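Local coordinates for protein polyhedrin (Uranotaenia sapphirina cypovirus, PDB 4ZQX) that forms the crystalline matrix of the polyhedra in which this insect virus is packed, and binds ATP, at residues A[207-212]-A[219-224]. Sequence-based numbering, arbitrary orientation.
Sequences CTQWFD and AYHASN
The amide nitrogen NE2 of Gln-209 has two hydrogen-bond partners. Gln-209 NE2 donates to a water oxygen 3.1 Å away, and a second hydrogen bond goes to OD1 of Asn-80 in the second subunit. That water's oxygen in turn donates to Tyr-220 O at 2.7 Å, so a single solvent molecule ties strand to helix. Glutamine suits this place because its amide offers N-H groups to both partners while its carbonyl oxygen faces the imidazole of His-221: Gln-209 OE1 lies 3.0 Å from His-221 CD2, a close contact with a polarised ring carbon, and the amide and ring planes stand 50° apart. Strand 207-211 is an outermost strand of the six-stranded antiparallel sheet within this chain. Backbone hydrogen bonds join it to strand 40-47, and the chain then turns back as helix 214-225. From that helix the flat ring of His-221 can lie in the buried layer against the strand, reaching inward because CG is anti to the backbone N (chi1 -171°); the His-221 side chain also touches Ser-42 of strand 40-47. Phe-211, two residues beyond Gln-209 and pointing to the same side, brings its CZ to 4.1 Å from His-221 CB, the two side chains crossing at about a right angle. A bulky apolar ring suits this buried place, where it also packs on Leu-217. Tyr-220 carries its ring away from the strand to the second subunit, where its OH hydrogen-bonds His-86 ND1.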
loop_
_atom_site.group_PDB
_atom_site.type_symbol
_atom_site.label_atom_id
_atom_site.label_comp_id
_atom_site.label_asym_id
_atom_site.label_seq_id
_atom_site.Cartn_x
_atom_site.Cartn_y
_atom_site.Cartn_z
ATOM N N CYS A 207 11.350 -1.893 2.752
ATOM C CA CYS A 207 12.214 -3.071 2.740
ATOM C C CYS A 207 12.170 -3.794 4.080
ATOM O O CYS A 207 12.385 -3.190 5.129
ATOM C CB CYS A 207 13.657 -2.689 2.394
ATOM S SG CYS A 207 14.760 -4.127 2.262
ATOM N N THR A 208 11.892 -5.097 4.014
ATOM C CA THR A 208 11.823 -5.973 5.173
ATOM C C THR A 208 13.007 -6.920 5.108
ATOM O O THR A 208 13.281 -7.501 4.049
ATOM C CB THR A 208 10.529 -6.821 5.163
ATOM O OG1 THR A 208 9.386 -5.960 5.176
ATOM C CG2 THR A 208 10.462 -7.773 6.368
ATOM N N GLN A 209 13.696 -7.091 6.235
ATOM C CA GLN A 209 14.815 -8.034 6.313
ATOM C C GLN A 209 14.701 -8.904 7.546
ATOM O O GLN A 209 14.147 -8.492 8.567
ATOM C CB GLN A 209 16.153 -7.291 6.313
ATOM C CG GLN A 209 16.496 -6.644 4.978
ATOM C CD GLN A 209 17.722 -5.740 5.066
ATOM O OE1 GLN A 209 17.733 -4.763 5.808
ATOM N NE2 GLN A 209 18.766 -6.077 4.327
ATOM N N TRP A 210 15.239 -10.114 7.424
ATOM C CA TRP A 210 15.243 -11.117 8.481
ATOM C C TRP A 210 16.682 -11.390 8.883
ATOM O O TRP A 210 17.538 -11.536 8.020
ATOM C CB TRP A 210 14.666 -12.430 7.964
ATOM C CG TRP A 210 13.203 -12.421 7.666
ATOM C CD1 TRP A 210 12.217 -12.949 8.441
ATOM C CD2 TRP A 210 12.563 -11.884 6.505
ATOM N NE1 TRP A 210 10.995 -12.771 7.839
ATOM C CE2 TRP A 210 11.180 -12.118 6.647
ATOM C CE3 TRP A 210 13.022 -11.226 5.364
ATOM C CZ2 TRP A 210 10.250 -11.716 5.696
ATOM C CZ3 TRP A 210 12.086 -10.821 4.409
ATOM C CH2 TRP A 210 10.714 -11.076 4.583
ATOM N N PHE A 211 16.945 -11.472 10.183
ATOM C CA PHE A 211 18.277 -11.799 10.694
ATOM C C PHE A 211 18.165 -12.843 11.806
ATOM O O PHE A 211 17.207 -12.832 12.587
ATOM C CB PHE A 211 18.969 -10.547 11.238
ATOM C CG PHE A 211 19.084 -9.433 10.238
ATOM C CD1 PHE A 211 20.163 -9.363 9.369
ATOM C CD2 PHE A 211 18.117 -8.459 10.167
ATOM C CE1 PHE A 211 20.268 -8.322 8.440
ATOM C CE2 PHE A 211 18.213 -7.427 9.234
ATOM C CZ PHE A 211 19.289 -7.366 8.376
ATOM N N ASP A 212 19.141 -13.741 11.891
ATOM C CA ASP A 212 19.082 -14.793 12.908
ATOM C C ASP A 212 19.524 -14.319 14.279
ATOM O O ASP A 212 19.176 -14.929 15.287
ATOM C CB ASP A 212 19.890 -16.027 12.487
ATOM C CG ASP A 212 19.176 -16.831 11.440
ATOM O OD1 ASP A 212 18.104 -17.346 11.753
ATOM O OD2 ASP A 212 19.658 -16.936 10.305
ATOM N N ALA A 219 25.890 -5.633 11.812
ATOM C CA ALA A 219 26.949 -5.717 10.818
ATOM C C ALA A 219 26.463 -5.431 9.403
ATOM O O ALA A 219 27.160 -4.764 8.630
ATOM C CB ALA A 219 27.607 -7.085 10.890
ATOM N N TYR A 220 25.269 -5.900 9.054
ATOM C CA TYR A 220 24.821 -5.863 7.658
ATOM C C TYR A 220 23.667 -4.900 7.379
ATOM O O TYR A 220 23.299 -4.712 6.219
ATOM C CB TYR A 220 24.493 -7.291 7.182
ATOM C CG TYR A 220 25.685 -8.195 7.347
ATOM C CD1 TYR A 220 26.942 -7.796 6.911
ATOM C CD2 TYR A 220 25.583 -9.405 8.021
ATOM C CE1 TYR A 220 28.060 -8.601 7.097
ATOM C CE2 TYR A 220 26.703 -10.216 8.220
ATOM C CZ TYR A 220 27.933 -9.794 7.751
ATOM O OH TYR A 220 29.042 -10.558 7.946
ATOM N N HIS A 221 23.134 -4.261 8.419
ATOM C CA HIS A 221 22.160 -3.175 8.228
ATOM C C HIS A 221 22.651 -1.879 8.884
ATOM O O HIS A 221 22.999 -0.906 8.190
ATOM C CB HIS A 221 20.781 -3.576 8.797
ATOM C CG HIS A 221 19.668 -2.623 8.472
ATOM N ND1 HIS A 221 19.760 -1.255 8.634
ATOM C CD2 HIS A 221 18.409 -2.860 8.029
ATOM C CE1 HIS A 221 18.616 -0.693 8.289
ATOM N NE2 HIS A 221 17.779 -1.644 7.917
ATOM N N ALA A 222 22.676 -1.868 10.212
ATOM C CA ALA A 222 22.997 -0.648 10.970
ATOM C C ALA A 222 24.310 0.018 10.517
ATOM O O ALA A 222 24.302 1.188 10.118
ATOM C CB ALA A 222 23.049 -0.958 12.439
ATOM N N SER A 223 25.430 -0.707 10.573
ATOM C CA SER A 223 26.724 -0.113 10.215
ATOM C C SER A 223 26.957 -0.028 8.710
ATOM O O SER A 223 27.889 0.646 8.266
ATOM C CB SER A 223 27.903 -0.853 10.871
ATOM O OG SER A 223 28.028 -2.172 10.385
ATOM N N ASN A 224 26.131 -0.702 7.922
ATOM C CA ASN A 224 26.272 -0.637 6.473
ATOM C C ASN A 224 25.753 0.712 5.978
ATOM O O ASN A 224 26.303 1.306 5.046
ATOM C CB ASN A 224 25.481 -1.775 5.808
ATOM C CG ASN A 224 25.941 -2.066 4.387
ATOM O OD1 ASN A 224 27.121 -2.311 4.147
ATOM N ND2 ASN A 224 25.006 -2.053 3.438
HETATM O O HOH W 1 21.417 -4.430 4.237
#